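Local coordinates for protein GTP-sensing transcriptional pleiotropic repressor CodY (Clostridioides difficile, PDB 5N0L) that binds isoleucine in its GAF domain and probably represses transcription in response to nutrient supply, sensed through GTP and branched-chain amino acids, at residues D38-N43 against L130-Y135; L92-G97 against Q112-V117; K50-G55 against Q74-D79; N43-S48 against Q62-I67. All blocks are in the same frame, centred on the assembly; numbering follows the deposited sequence.

Interaction 1. Residues D38-N43 against L130-Y135; sequences DVLSSN and LVLSRY. With ILE (isoleucine), chain G.
Leu40 O, in the last turn of the helix that begins at residue 30, is gripped by two donors that arrive from opposite faces of its plane. Arg134 NH1 lies 2.8 Å from Leu40 O, the oxygen sitting at the edge of the guanidinium, only 4° out of its plane. Ser42 OG gives the second bond, 2.7 Å to Leu40 O, from well above the carbonyl plane. The Arg134 chain leaves with CG between the backbone N and the carbonyl carbon (chi1 72°) and then runs extended to NE; its CD passes 3.4 Å from Ser42 OG. Ser41, with positive phi, ends the helix in a Schellman motif and turns the chain into strand 43-48. There Asn43 and Ser133 form an antiparallel hydrogen-bonded pair: Asn43 N donates to Ser133 O at 2.8 Å, and Ser133 N returns a bond to Asn43 O. Both side chains face the isoleucine pocket. Asn43 ND2 gives the ligand's OXT an almost straight bond of 2.8 Å (176° at the hydrogen), while Ser133 CB lies 3.6 Å from ligand CG2 and its OG is hydrogen-bonded to Thr115 OG1. On the other face of the sheet, Leu40 CD1 meets Leu132 CD2 at 3.8 Å. The rest of the guanidinium is held by the carbonyls of Asn137 and Ser138, with Phe139 in a cation-pi contact. The contact thus joins the end of helix 30-40 to strand 125-134, which runs between strands 43-48 and 114-122, with helix 141-158 packed against Leu40 and Leu132.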
loop_
_atom_site.group_PDB
_atom_site.type_symbol
_atom_site.label_atom_id
_atom_site.label_comp_id
_atom_site.label_asym_id
_atom_site.label_seq_id
_atom_site.Cartn_x
_atom_site.Cartn_y
_atom_site.Cartn_z
ATOM N N ASP A 38 -23.290 19.363 6.953
ATOM C CA ASP A 38 -24.733 19.067 7.016
ATOM C C ASP A 38 -25.111 18.912 8.500
ATOM O O ASP A 38 -26.041 19.610 8.941
ATOM C CB ASP A 38 -25.052 17.778 6.290
ATOM C CG ASP A 38 -26.464 17.357 6.429
ATOM O OD1 ASP A 38 -27.378 18.081 6.039
ATOM O OD2 ASP A 38 -26.715 16.268 6.940
ATOM N N VAL A 39 -24.391 18.100 9.252
ATOM C CA VAL A 39 -24.909 17.768 10.700
ATOM C C VAL A 39 -24.695 19.068 11.470
ATOM O O VAL A 39 -25.586 19.306 12.215
ATOM C CB VAL A 39 -24.386 16.421 11.311
ATOM C CG1 VAL A 39 -24.681 15.188 10.466
ATOM C CG2 VAL A 39 -22.944 16.508 11.716
ATOM N N LEU A 40 -23.565 19.935 11.308
ATOM C CA LEU A 40 -23.326 21.043 12.028
ATOM C C LEU A 40 -23.754 22.339 11.412
ATOM O O LEU A 40 -23.466 23.353 12.035
ATOM C CB LEU A 40 -21.867 21.044 12.427
ATOM C CG LEU A 40 -21.281 19.779 13.007
ATOM C CD1 LEU A 40 -19.823 19.901 13.360
ATOM C CD2 LEU A 40 -22.076 19.557 14.402
ATOM N N SER A 41 -24.434 22.313 10.212
ATOM C CA SER A 41 -24.892 23.537 9.503
ATOM C C SER A 41 -23.746 24.508 9.447
ATOM O O SER A 41 -23.914 25.674 9.821
ATOM C CB SER A 41 -26.103 24.160 10.240
ATOM O OG SER A 41 -27.119 23.191 10.156
ATOM N N SER A 42 -22.574 24.038 8.972
ATOM C CA SER A 42 -21.386 24.851 9.128
ATOM C C SER A 42 -20.575 24.907 7.795
ATOM O O SER A 42 -20.658 23.975 7.067
ATOM C CB SER A 42 -20.453 24.269 10.155
ATOM O OG SER A 42 -21.021 24.416 11.491
ATOM N N ASN A 43 -19.777 25.942 7.673
ATOM C CA ASN A 43 -18.573 25.836 6.704
ATOM C C ASN A 43 -17.565 24.953 7.354
ATOM O O ASN A 43 -17.243 25.171 8.502
ATOM C CB ASN A 43 -18.000 27.244 6.509
ATOM C CG ASN A 43 -18.837 28.125 5.577
ATOM O OD1 ASN A 43 -19.873 27.686 5.022
ATOM N ND2 ASN A 43 -18.344 29.397 5.336
ATOM N N LEU A 130 -8.878 21.022 11.165
ATOM C CA LEU A 130 -10.249 21.013 10.791
ATOM C C LEU A 130 -10.807 22.335 11.353
ATOM O O LEU A 130 -10.644 22.640 12.550
ATOM C CB LEU A 130 -10.961 19.780 11.387
ATOM C CG LEU A 130 -12.425 19.726 11.152
ATOM C CD1 LEU A 130 -12.923 19.412 9.767
ATOM C CD2 LEU A 130 -13.046 18.604 12.077
ATOM N N VAL A 131 -11.441 23.116 10.511
ATOM C CA VAL A 131 -12.032 24.420 10.821
ATOM C C VAL A 131 -13.511 24.394 10.502
ATOM O O VAL A 131 -13.990 23.938 9.443
ATOM C CB VAL A 131 -11.350 25.581 10.050
ATOM C CG1 VAL A 131 -11.981 26.888 10.449
ATOM C CG2 VAL A 131 -9.880 25.626 10.337
ATOM N N LEU A 132 -14.342 24.738 11.535
ATOM C CA LEU A 132 -15.755 24.657 11.418
ATOM C C LEU A 132 -16.307 25.989 11.848
ATOM O O LEU A 132 -15.803 26.572 12.803
ATOM C CB LEU A 132 -16.359 23.578 12.339
ATOM C CG LEU A 132 -15.783 22.200 12.069
ATOM C CD1 LEU A 132 -15.226 21.678 13.341
ATOM C CD2 LEU A 132 -16.748 21.212 11.511
ATOM N N SER A 133 -17.250 26.519 11.072
ATOM C CA SER A 133 -17.734 27.866 11.314
ATOM C C SER A 133 -19.169 28.082 10.952
ATOM O O SER A 133 -19.628 27.568 9.971
ATOM C CB SER A 133 -16.858 28.862 10.613
ATOM O OG SER A 133 -17.197 30.211 10.854
ATOM N N ARG A 134 -19.952 28.773 11.830
ATOM C CA ARG A 134 -21.348 28.974 11.570
ATOM C C ARG A 134 -21.872 30.204 12.333
ATOM O O ARG A 134 -21.243 30.724 13.276
ATOM C CB ARG A 134 -22.168 27.704 11.892
ATOM C CG ARG A 134 -22.243 27.513 13.437
ATOM C CD ARG A 134 -22.877 26.195 13.674
ATOM N NE ARG A 134 -23.123 25.915 15.142
ATOM C CZ ARG A 134 -23.442 24.715 15.593
ATOM N NH1 ARG A 134 -23.619 23.672 14.806
ATOM N NH2 ARG A 134 -23.722 24.577 16.963
ATOM N N TYR A 135 -22.984 30.689 11.890
ATOM C CA TYR A 135 -23.656 31.841 12.487
ATOM C C TYR A 135 -24.573 31.260 13.628
ATOM O O TYR A 135 -24.882 30.089 13.649
ATOM C CB TYR A 135 -24.594 32.550 11.540
ATOM C CG TYR A 135 -23.777 33.358 10.405
ATOM C CD1 TYR A 135 -23.294 34.581 10.705
ATOM C CD2 TYR A 135 -23.536 32.794 9.213
ATOM C CE1 TYR A 135 -22.530 35.334 9.827
ATOM C CE2 TYR A 135 -22.813 33.526 8.278
ATOM C CZ TYR A 135 -22.288 34.752 8.599
ATOM O OH TYR A 135 -21.526 35.486 7.680
HETATM N N ILE G . -13.932 32.850 6.550
HETATM C CA ILE G . -14.164 31.537 7.223
HETATM C C ILE G . -15.640 31.236 7.255
HETATM O O ILE G . -16.407 32.093 7.689
HETATM C CB ILE G . -13.562 31.549 8.612
HETATM C CG1 ILE G . -12.035 31.664 8.493
HETATM C CG2 ILE G . -13.824 30.257 9.309
HETATM C CD1 ILE G . -11.316 30.385 8.103
HETATM O OXT ILE G . -16.009 30.192 6.759
#

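Interaction 2. Residues L92-G97 against Q112-V117; sequences LENLNG and QKYTTV. With ILE (isoleucine), chain G.
A G1 beta bulge interrupts the pairing of Leu92-Leu95 with Tyr114-Val117: Asn94, with positive phi, and Leu95 both face Thr115. The register therefore shifts by one between two antiparallel hydrogen-bonded pairs, Leu92 with Val117 and Leu95 with Thr115. Leu95 N bonds Thr115 O at 2.8 Å, whereas Asn94 N turns to a side chain, reaching Thr116 OG1 in a longer but straight bond of 3.3 Å (171°). Beyond the bulge, Asn96 stacks over one face of the Tyr114 ring, its amide only 9° from parallel and ND2 3.9 Å above the ring plane, offset toward the rim. With CG anti to the backbone N (chi1 180°), the same amide also reaches the backbone of the partner segment, Asn96 ND2 donating to Lys113 O at 2.9 Å from above the carbonyl plane. The Lys113 side chain sets off away from segment 92-97; its bent chain brings NZ to 2.7 Å from the O atom of the bound isoleucine, and a salt bridge to Asp63 also holds this ammonium. Strand 92-95 is the outermost on this side of the five-stranded antiparallel sheet within the chain, the central sheet of a GAF domain, and Lys113 contributes to its ligand pocket.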
loop_
_atom_site.group_PDB
_atom_site.type_symbol
_atom_site.label_atom_id
_atom_site.label_comp_id
_atom_site.label_asym_id
_atom_site.label_seq_id
_atom_site.Cartn_x
_atom_site.Cartn_y
_atom_site.Cartn_z
ATOM N N LEU A 92 -9.698 24.631 19.900
ATOM C CA LEU A 92 -10.108 25.979 20.195
ATOM C C LEU A 92 -11.561 26.120 19.848
ATOM O O LEU A 92 -11.994 26.112 18.658
ATOM C CB LEU A 92 -9.257 26.960 19.415
ATOM C CG LEU A 92 -9.598 28.413 19.730
ATOM C CD1 LEU A 92 -9.380 28.832 21.208
ATOM C CD2 LEU A 92 -8.773 29.327 18.839
ATOM N N GLU A 93 -12.429 26.242 20.898
ATOM C CA GLU A 93 -13.858 26.264 20.582
ATOM C C GLU A 93 -14.459 27.590 20.680
ATOM O O GLU A 93 -14.127 28.359 21.571
ATOM C CB GLU A 93 -14.690 25.254 21.347
ATOM C CG GLU A 93 -14.720 25.336 22.795
ATOM C CD GLU A 93 -16.079 24.863 23.388
ATOM O OE1 GLU A 93 -17.033 24.243 22.804
ATOM O OE2 GLU A 93 -16.201 25.197 24.522
ATOM N N ASN A 94 -15.392 27.861 19.774
ATOM C CA ASN A 94 -16.207 29.063 19.803
ATOM C C ASN A 94 -15.460 30.341 19.812
ATOM O O ASN A 94 -15.734 31.242 20.555
ATOM C CB ASN A 94 -17.237 29.007 21.018
ATOM C CG ASN A 94 -18.206 27.925 20.870
ATOM O OD1 ASN A 94 -18.521 27.152 21.850
ATOM N ND2 ASN A 94 -18.740 27.824 19.678
ATOM N N LEU A 95 -14.427 30.431 18.960
ATOM C CA LEU A 95 -13.809 31.638 18.721
ATOM C C LEU A 95 -14.888 32.557 18.074
ATOM O O LEU A 95 -15.637 32.137 17.155
ATOM C CB LEU A 95 -12.631 31.309 17.710
ATOM C CG LEU A 95 -11.732 32.409 17.344
ATOM C CD1 LEU A 95 -10.933 32.846 18.551
ATOM C CD2 LEU A 95 -10.757 31.851 16.269
ATOM N N ASN A 96 -15.017 33.770 18.627
ATOM C CA ASN A 96 -16.075 34.779 18.371
ATOM C C ASN A 96 -15.495 36.108 19.044
ATOM O O ASN A 96 -14.586 36.015 19.802
ATOM C CB ASN A 96 -17.332 34.192 19.131
ATOM C CG ASN A 96 -18.602 35.044 19.045
ATOM O OD1 ASN A 96 -18.996 35.592 20.070
ATOM N ND2 ASN A 96 -19.288 35.122 17.899
ATOM N N GLY A 97 -15.931 37.339 18.894
ATOM C CA GLY A 97 -16.281 37.957 17.796
ATOM C C GLY A 97 -14.870 38.601 17.476
ATOM O O GLY A 97 -14.218 38.078 16.611
ATOM N N GLN A 112 -19.451 37.950 13.948
ATOM C CA GLN A 112 -20.612 37.318 14.703
ATOM C C GLN A 112 -20.623 35.790 14.608
ATOM O O GLN A 112 -21.385 35.094 15.226
ATOM C CB GLN A 112 -21.985 37.850 14.302
ATOM C CG GLN A 112 -22.073 39.118 13.509
ATOM C CD GLN A 112 -22.056 38.820 12.013
ATOM O OE1 GLN A 112 -23.149 38.623 11.415
ATOM N NE2 GLN A 112 -20.818 38.757 11.393
ATOM N N LYS A 113 -19.747 35.205 13.852
ATOM C CA LYS A 113 -19.692 33.776 13.717
ATOM C C LYS A 113 -18.960 33.087 14.889
ATOM O O LYS A 113 -18.234 33.709 15.641
ATOM C CB LYS A 113 -18.931 33.424 12.409
ATOM C CG LYS A 113 -19.741 33.957 11.239
ATOM C CD LYS A 113 -19.127 33.555 9.903
ATOM C CE LYS A 113 -19.472 32.162 9.549
ATOM N NZ LYS A 113 -19.038 31.708 8.173
ATOM N N TYR A 114 -19.277 31.809 15.053
ATOM C CA TYR A 114 -18.579 30.941 15.969
ATOM C C TYR A 114 -17.731 30.037 15.148
ATOM O O TYR A 114 -18.256 29.376 14.255
ATOM C CB TYR A 114 -19.584 30.047 16.749
ATOM C CG TYR A 114 -20.545 30.906 17.617
ATOM C CD1 TYR A 114 -20.173 31.259 18.899
ATOM C CD2 TYR A 114 -21.755 31.323 17.145
ATOM C CE1 TYR A 114 -21.016 32.049 19.672
ATOM C CE2 TYR A 114 -22.633 32.112 17.915
ATOM C CZ TYR A 114 -22.230 32.494 19.181
ATOM O OH TYR A 114 -23.126 33.220 20.004
ATOM N N THR A 115 -16.473 29.993 15.497
ATOM C CA THR A 115 -15.516 29.137 14.797
ATOM C C THR A 115 -14.761 28.207 15.761
ATOM O O THR A 115 -14.264 28.653 16.819
ATOM C CB THR A 115 -14.521 30.056 14.019
ATOM O OG1 THR A 115 -15.291 30.818 13.074
ATOM C CG2 THR A 115 -13.459 29.103 13.296
ATOM N N THR A 116 -14.737 26.931 15.434
ATOM C CA THR A 116 -13.998 25.948 16.135
ATOM C C THR A 116 -12.838 25.406 15.282
ATOM O O THR A 116 -13.043 25.064 14.098
ATOM C CB THR A 116 -14.950 24.851 16.582
ATOM O OG1 THR A 116 -15.842 25.449 17.594
ATOM C CG2 THR A 116 -14.216 23.636 17.170
ATOM N N VAL A 117 -11.697 25.307 15.899
ATOM C CA VAL A 117 -10.431 24.864 15.233
ATOM C C VAL A 117 -9.860 23.657 15.947
ATOM O O VAL A 117 -9.537 23.681 17.197
ATOM C CB VAL A 117 -9.433 26.013 15.194
ATOM C CG1 VAL A 117 -8.168 25.585 14.390
ATOM C CG2 VAL A 117 -10.060 27.299 14.638
HETATM N N ILE G . -13.932 32.850 6.550
HETATM C CA ILE G . -14.164 31.537 7.223
HETATM C C ILE G . -15.640 31.236 7.255
HETATM O O ILE G . -16.407 32.093 7.689
HETATM C CB ILE G . -13.562 31.549 8.612
HETATM C CG1 ILE G . -12.035 31.664 8.493
HETATM C CG2 ILE G . -13.824 30.257 9.309
HETATM C CD1 ILE G . -11.316 30.385 8.103
HETATM O OXT ILE G . -16.009 30.192 6.759
#

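Interaction 3. Residues K50-G55 against Q74-D79; sequences KGKVLG and QKKFSD
Lys52 and Gln74 cross at about a right angle, the aliphatic part of the lysine lying against the glutamine amide. Lys52 CD comes 3.5 Å from Gln74 NE2, a packing contact with the methylene. The amide reaches that far because the Gln74 chain is fully extended, CG anti to the backbone N (chi1 -176°). Lys52 runs instead side by side with Lys76, both pointing the same way, with CE of Lys52 4.0 Å from CB of Lys76. The two ammonium nitrogens, Lys52 NZ and Lys76 NZ, stay 6.1 Å apart, and that of Lys76 is engaged by salt bridges to Asp69 and Glu70, which probably offset the like charges. Val53 points toward the other segment: its CB packs 4.1 Å from CB of Lys75, and its CG2 lies 3.8 Å from CA of Lys76 and obliquely 4.4 Å from CD1 of the Phe77 ring. In the backbone, Lys52 and Lys76 form a single bridge, flanked by two bonds. Phe77 N donates to Gly51 O at 2.8 Å, nearly along the C=O axis, and Val53 N reaches Lys75 O at 2.9 Å from above the carbonyl plane. The Phe77 ring goes on to meet Tyr45 edge-to-face and touches the bound isoleucine. The contact joins the turn after strand 43-48 and the start of strand 53-57 to the small hairpin of strands 67-68 and 75-76; Ser78 follows as N-cap of helix 79-85, and Gln74 touches Leu31 of the second subunit.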
loop_
_atom_site.group_PDB
_atom_site.type_symbol
_atom_site.label_atom_id
_atom_site.label_comp_id
_atom_site.label_asym_id
_atom_site.label_seq_id
_atom_site.Cartn_x
_atom_site.Cartn_y
_atom_site.Cartn_z
ATOM N N LYS A 50 0.497 22.219 5.642
ATOM C CA LYS A 50 0.988 23.266 4.664
ATOM C C LYS A 50 -0.029 24.183 4.002
ATOM O O LYS A 50 0.288 25.064 3.152
ATOM C CB LYS A 50 1.819 22.480 3.639
ATOM C CG LYS A 50 3.063 21.929 4.258
ATOM C CD LYS A 50 4.011 21.284 3.259
ATOM C CE LYS A 50 3.646 19.847 3.108
ATOM N NZ LYS A 50 4.213 19.059 4.248
ATOM N N GLY A 51 -1.275 24.148 4.499
ATOM C CA GLY A 51 -2.236 25.042 4.051
ATOM C C GLY A 51 -3.157 24.608 2.958
ATOM O O GLY A 51 -3.986 25.449 2.519
ATOM N N LYS A 52 -3.040 23.391 2.439
ATOM C CA LYS A 52 -3.855 23.037 1.270
ATOM C C LYS A 52 -5.248 22.610 1.729
ATOM O O LYS A 52 -5.349 21.787 2.660
ATOM C CB LYS A 52 -3.137 21.925 0.483
ATOM C CG LYS A 52 -1.666 22.336 0.071
ATOM C CD LYS A 52 -1.642 23.375 -1.041
ATOM C CE LYS A 52 -0.793 24.639 -0.880
ATOM N NZ LYS A 52 0.659 24.746 -0.650
ATOM N N VAL A 53 -6.280 23.059 1.056
ATOM C CA VAL A 53 -7.656 22.631 1.335
ATOM C C VAL A 53 -7.941 21.265 0.715
ATOM O O VAL A 53 -8.022 21.158 -0.561
ATOM C CB VAL A 53 -8.664 23.648 0.859
ATOM C CG1 VAL A 53 -10.114 23.161 1.130
ATOM C CG2 VAL A 53 -8.392 24.967 1.540
ATOM N N LEU A 54 -8.008 20.210 1.550
ATOM C CA LEU A 54 -8.240 18.870 1.163
ATOM C C LEU A 54 -9.699 18.488 1.130
ATOM O O LEU A 54 -10.090 17.482 0.487
ATOM C CB LEU A 54 -7.445 17.890 2.009
ATOM C CG LEU A 54 -5.950 18.127 2.270
ATOM C CD1 LEU A 54 -5.389 17.031 3.124
ATOM C CD2 LEU A 54 -5.209 18.185 0.926
ATOM N N GLY A 55 -10.504 19.237 1.916
ATOM C CA GLY A 55 -11.937 18.933 1.997
ATOM C C GLY A 55 -12.633 20.247 2.310
ATOM O O GLY A 55 -12.140 21.075 3.090
ATOM N N GLN A 74 -4.529 25.816 -7.185
ATOM C CA GLN A 74 -4.839 24.878 -6.138
ATOM C C GLN A 74 -5.497 25.618 -4.933
ATOM O O GLN A 74 -5.165 26.746 -4.593
ATOM C CB GLN A 74 -3.638 24.101 -5.631
ATOM C CG GLN A 74 -4.104 23.081 -4.592
ATOM C CD GLN A 74 -3.080 22.107 -4.059
ATOM O OE1 GLN A 74 -3.421 21.126 -3.337
ATOM N NE2 GLN A 74 -1.824 22.365 -4.375
ATOM N N LYS A 75 -6.421 24.926 -4.297
ATOM C CA LYS A 75 -7.145 25.535 -3.204
ATOM C C LYS A 75 -6.338 25.476 -1.899
ATOM O O LYS A 75 -5.801 24.444 -1.502
ATOM C CB LYS A 75 -8.457 24.851 -3.048
ATOM C CG LYS A 75 -9.396 24.991 -4.221
ATOM C CD LYS A 75 -10.737 24.287 -3.886
ATOM C CE LYS A 75 -11.550 23.903 -5.102
ATOM N NZ LYS A 75 -11.438 24.905 -6.178
ATOM N N LYS A 76 -6.222 26.616 -1.261
ATOM C CA LYS A 76 -5.404 26.745 -0.048
ATOM C C LYS A 76 -5.948 27.847 0.856
ATOM O O LYS A 76 -6.799 28.653 0.485
ATOM C CB LYS A 76 -3.930 27.071 -0.335
ATOM C CG LYS A 76 -3.769 28.331 -1.159
ATOM C CD LYS A 76 -2.337 28.455 -1.680
ATOM C CE LYS A 76 -2.167 29.907 -2.040
ATOM N NZ LYS A 76 -0.858 30.286 -2.717
ATOM N N PHE A 77 -5.428 27.843 2.082
ATOM C CA PHE A 77 -5.476 29.050 2.943
ATOM C C PHE A 77 -4.272 29.956 2.643
ATOM O O PHE A 77 -3.185 29.490 2.208
ATOM C CB PHE A 77 -5.491 28.741 4.457
ATOM C CG PHE A 77 -6.875 28.404 5.021
ATOM C CD1 PHE A 77 -8.034 28.326 4.289
ATOM C CD2 PHE A 77 -6.871 28.070 6.359
ATOM C CE1 PHE A 77 -9.304 27.999 4.903
ATOM C CE2 PHE A 77 -8.121 27.763 6.951
ATOM C CZ PHE A 77 -9.266 27.696 6.235
ATOM N N SER A 78 -4.445 31.200 2.945
ATOM C CA SER A 78 -3.371 32.218 2.821
ATOM C C SER A 78 -2.255 31.777 3.749
ATOM O O SER A 78 -2.445 30.940 4.620
ATOM C CB SER A 78 -3.823 33.592 3.236
ATOM O OG SER A 78 -4.080 33.630 4.704
ATOM N N ASP A 79 -1.058 32.218 3.511
ATOM C CA ASP A 79 0.013 31.892 4.374
ATOM C C ASP A 79 -0.256 32.321 5.840
ATOM O O ASP A 79 0.122 31.604 6.735
ATOM C CB ASP A 79 1.336 32.529 3.888
ATOM C CG ASP A 79 2.544 32.004 4.714
ATOM O OD1 ASP A 79 2.884 30.727 4.742
ATOM O OD2 ASP A 79 3.158 32.858 5.338
#

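Interaction 4. Residues N43-S48 against Q62-I67; sequences NVYVVS and QDSSVI. With ILE (isoleucine), chain G.
Tyr45 OH and the backbone of Ser65 make the direct polar link: Ser65 N donates to Tyr45 OH in a long bond of 3.3 Å (150° at the hydrogen). Tyr45 OH in turn donates its proton to OXT of the bound isoleucine at 2.6 Å, near the plane of the tyrosine ring. Tyr45 thus connects the loop 62-67 with the ligand carboxylate, to which Asn43 also donates. The ligand's amino group is held from the loop side. Its N gives one bond to Asp63 O and another to Ser65 OG, each 2.7 Å long. Ser65 has OG beside its own backbone N (chi1 -73°), which directs the hydroxyl to the amino group. Of these two segments, the strand binds the carboxylate and the loop the amino group; Lys113 and Glu107 add further hydrogen bonds to the ligand. Asp63 OD2 is itself hydrogen-bonded to Tyr135 OH. Within the loop, Ser64 OG accepts from Val66 N at 3.1 Å, an ST turn. Apolar contact is smaller: Val66 CG2 meets the edge of the Tyr45 ring, 3.9 Å from CE2 and near its plane. In plain packing, the CB methylene of Asp63 lies 3.8 Å from Asn43 ND2. Strand 43-48 lies between strands 53-57 and 125-134 in the central sheet, and the loop, which follows strand 53-57 in the chain and leads into strand 67-68, meets Tyr45 beside the ligand site; Val66 also packs on Val53 and Leu56.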
loop_
_atom_site.group_PDB
_atom_site.type_symbol
_atom_site.label_atom_id
_atom_site.label_comp_id
_atom_site.label_asym_id
_atom_site.label_seq_id
_atom_site.Cartn_x
_atom_site.Cartn_y
_atom_site.Cartn_z
ATOM N N ASN A 43 -19.777 25.942 7.673
ATOM C CA ASN A 43 -18.573 25.836 6.704
ATOM C C ASN A 43 -17.565 24.953 7.354
ATOM O O ASN A 43 -17.243 25.171 8.502
ATOM C CB ASN A 43 -18.000 27.244 6.509
ATOM C CG ASN A 43 -18.837 28.125 5.577
ATOM O OD1 ASN A 43 -19.873 27.686 5.022
ATOM N ND2 ASN A 43 -18.344 29.397 5.336
ATOM N N VAL A 44 -17.021 23.990 6.620
ATOM C CA VAL A 44 -16.041 23.058 7.073
ATOM C C VAL A 44 -14.815 23.102 6.084
ATOM O O VAL A 44 -15.023 22.893 4.874
ATOM C CB VAL A 44 -16.611 21.669 6.989
ATOM C CG1 VAL A 44 -15.720 20.605 7.484
ATOM C CG2 VAL A 44 -17.974 21.653 7.826
ATOM N N TYR A 45 -13.694 23.277 6.677
ATOM C CA TYR A 45 -12.396 23.177 5.944
ATOM C C TYR A 45 -11.494 22.146 6.532
ATOM O O TYR A 45 -11.220 22.168 7.766
ATOM C CB TYR A 45 -11.755 24.509 6.009
ATOM C CG TYR A 45 -12.524 25.711 5.658
ATOM C CD1 TYR A 45 -13.345 26.406 6.624
ATOM C CD2 TYR A 45 -12.475 26.310 4.408
ATOM C CE1 TYR A 45 -14.009 27.509 6.370
ATOM C CE2 TYR A 45 -13.152 27.460 4.119
ATOM C CZ TYR A 45 -13.908 28.116 5.057
ATOM O OH TYR A 45 -14.594 29.281 4.805
ATOM N N VAL A 46 -11.049 21.179 5.698
ATOM C CA VAL A 46 -10.047 20.232 6.104
ATOM C C VAL A 46 -8.760 20.739 5.441
ATOM O O VAL A 46 -8.733 20.702 4.224
ATOM C CB VAL A 46 -10.401 18.879 5.606
ATOM C CG1 VAL A 46 -9.368 17.882 5.934
ATOM C CG2 VAL A 46 -11.750 18.392 6.245
ATOM N N VAL A 47 -7.787 21.122 6.240
ATOM C CA VAL A 47 -6.650 21.870 5.745
ATOM C C VAL A 47 -5.372 21.146 6.142
ATOM O O VAL A 47 -5.107 20.874 7.333
ATOM C CB VAL A 47 -6.627 23.295 6.380
ATOM C CG1 VAL A 47 -5.475 24.090 5.696
ATOM C CG2 VAL A 47 -7.903 24.060 6.130
ATOM N N SER A 48 -4.462 20.821 5.170
ATOM C CA SER A 48 -3.233 20.179 5.519
ATOM C C SER A 48 -2.335 21.161 6.330
ATOM O O SER A 48 -2.586 22.385 6.365
ATOM C CB SER A 48 -2.469 19.735 4.204
ATOM O OG SER A 48 -1.974 20.929 3.629
ATOM N N GLN A 62 -20.417 32.878 0.615
ATOM C CA GLN A 62 -19.792 34.191 0.602
ATOM C C GLN A 62 -18.680 34.358 1.586
ATOM O O GLN A 62 -17.883 35.277 1.462
ATOM C CB GLN A 62 -20.811 35.341 0.717
ATOM C CG GLN A 62 -21.830 35.383 -0.435
ATOM C CD GLN A 62 -21.208 35.873 -1.746
ATOM O OE1 GLN A 62 -21.073 35.119 -2.745
ATOM N NE2 GLN A 62 -20.813 37.152 -1.753
ATOM N N ASP A 63 -18.660 33.557 2.669
ATOM C CA ASP A 63 -17.646 33.633 3.675
ATOM C C ASP A 63 -16.440 32.738 3.507
ATOM O O ASP A 63 -15.591 32.679 4.392
ATOM C CB ASP A 63 -18.376 33.185 5.091
ATOM C CG ASP A 63 -19.508 34.093 5.466
ATOM O OD1 ASP A 63 -19.712 35.145 4.833
ATOM O OD2 ASP A 63 -20.163 33.745 6.529
ATOM N N SER A 64 -16.269 32.113 2.302
ATOM C CA SER A 64 -15.141 31.195 2.099
ATOM C C SER A 64 -13.832 31.916 2.228
ATOM O O SER A 64 -13.702 33.015 1.700
ATOM C CB SER A 64 -15.217 30.561 0.749
ATOM O OG SER A 64 -14.089 29.735 0.656
ATOM N N SER A 65 -12.898 31.332 2.928
ATOM C CA SER A 65 -11.518 31.870 3.003
ATOM C C SER A 65 -10.559 31.140 2.025
ATOM O O SER A 65 -9.369 31.267 2.166
ATOM C CB SER A 65 -10.944 31.785 4.420
ATOM O OG SER A 65 -11.583 32.754 5.216
ATOM N N VAL A 66 -11.110 30.278 1.201
ATOM C CA VAL A 66 -10.312 29.496 0.234
ATOM C C VAL A 66 -9.834 30.468 -0.817
ATOM O O VAL A 66 -10.524 31.376 -1.261
ATOM C CB VAL A 66 -11.094 28.382 -0.446
ATOM C CG1 VAL A 66 -10.213 27.619 -1.389
ATOM C CG2 VAL A 66 -11.591 27.276 0.525
ATOM N N ILE A 67 -8.565 30.293 -1.133
ATOM C CA ILE A 67 -7.990 31.060 -2.279
ATOM C C ILE A 67 -7.413 30.092 -3.212
ATOM O O ILE A 67 -6.999 29.038 -2.825
ATOM C CB ILE A 67 -7.042 32.140 -1.818
ATOM C CG1 ILE A 67 -5.936 31.594 -0.994
ATOM C CG2 ILE A 67 -7.739 33.279 -1.076
ATOM C CD1 ILE A 67 -4.874 32.633 -0.717
HETATM N N ILE G . -13.932 32.850 6.550
HETATM C CA ILE G . -14.164 31.537 7.223
HETATM C C ILE G . -15.640 31.236 7.255
HETATM O O ILE G . -16.407 32.093 7.689
HETATM C CB ILE G . -13.562 31.549 8.612
HETATM C CG1 ILE G . -12.035 31.664 8.493
HETATM C CG2 ILE G . -13.824 30.257 9.309
HETATM C CD1 ILE G . -11.316 30.385 8.103
HETATM O OXT ILE G . -16.009 30.192 6.759
#

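Overall arrangement
All four contacts supply residues of the isoleucine pocket; interactions 1, 2 and 4 hydrogen-bond the ligand, while interaction 3 packs Phe77 on it. All four involve the same five-stranded sheet: interactions 1 and 4 share Asn43, and interactions 1 and 2 sit on the neighbouring strands 125-134 and 114-122. Interaction 1 is the most buried, pairing strand bonds with a helix end held by an arginine; interactions 2, 3 and 4 are partly buried. Interaction 2 is strand pairing at one edge of the sheet, while interaction 3, about 20 Å away between centres, joins the opposite edge to a small hairpin with a lysine-rich surface. Interaction 4 has no strand pairing between its segments, which meet through side chains and the shared ligand.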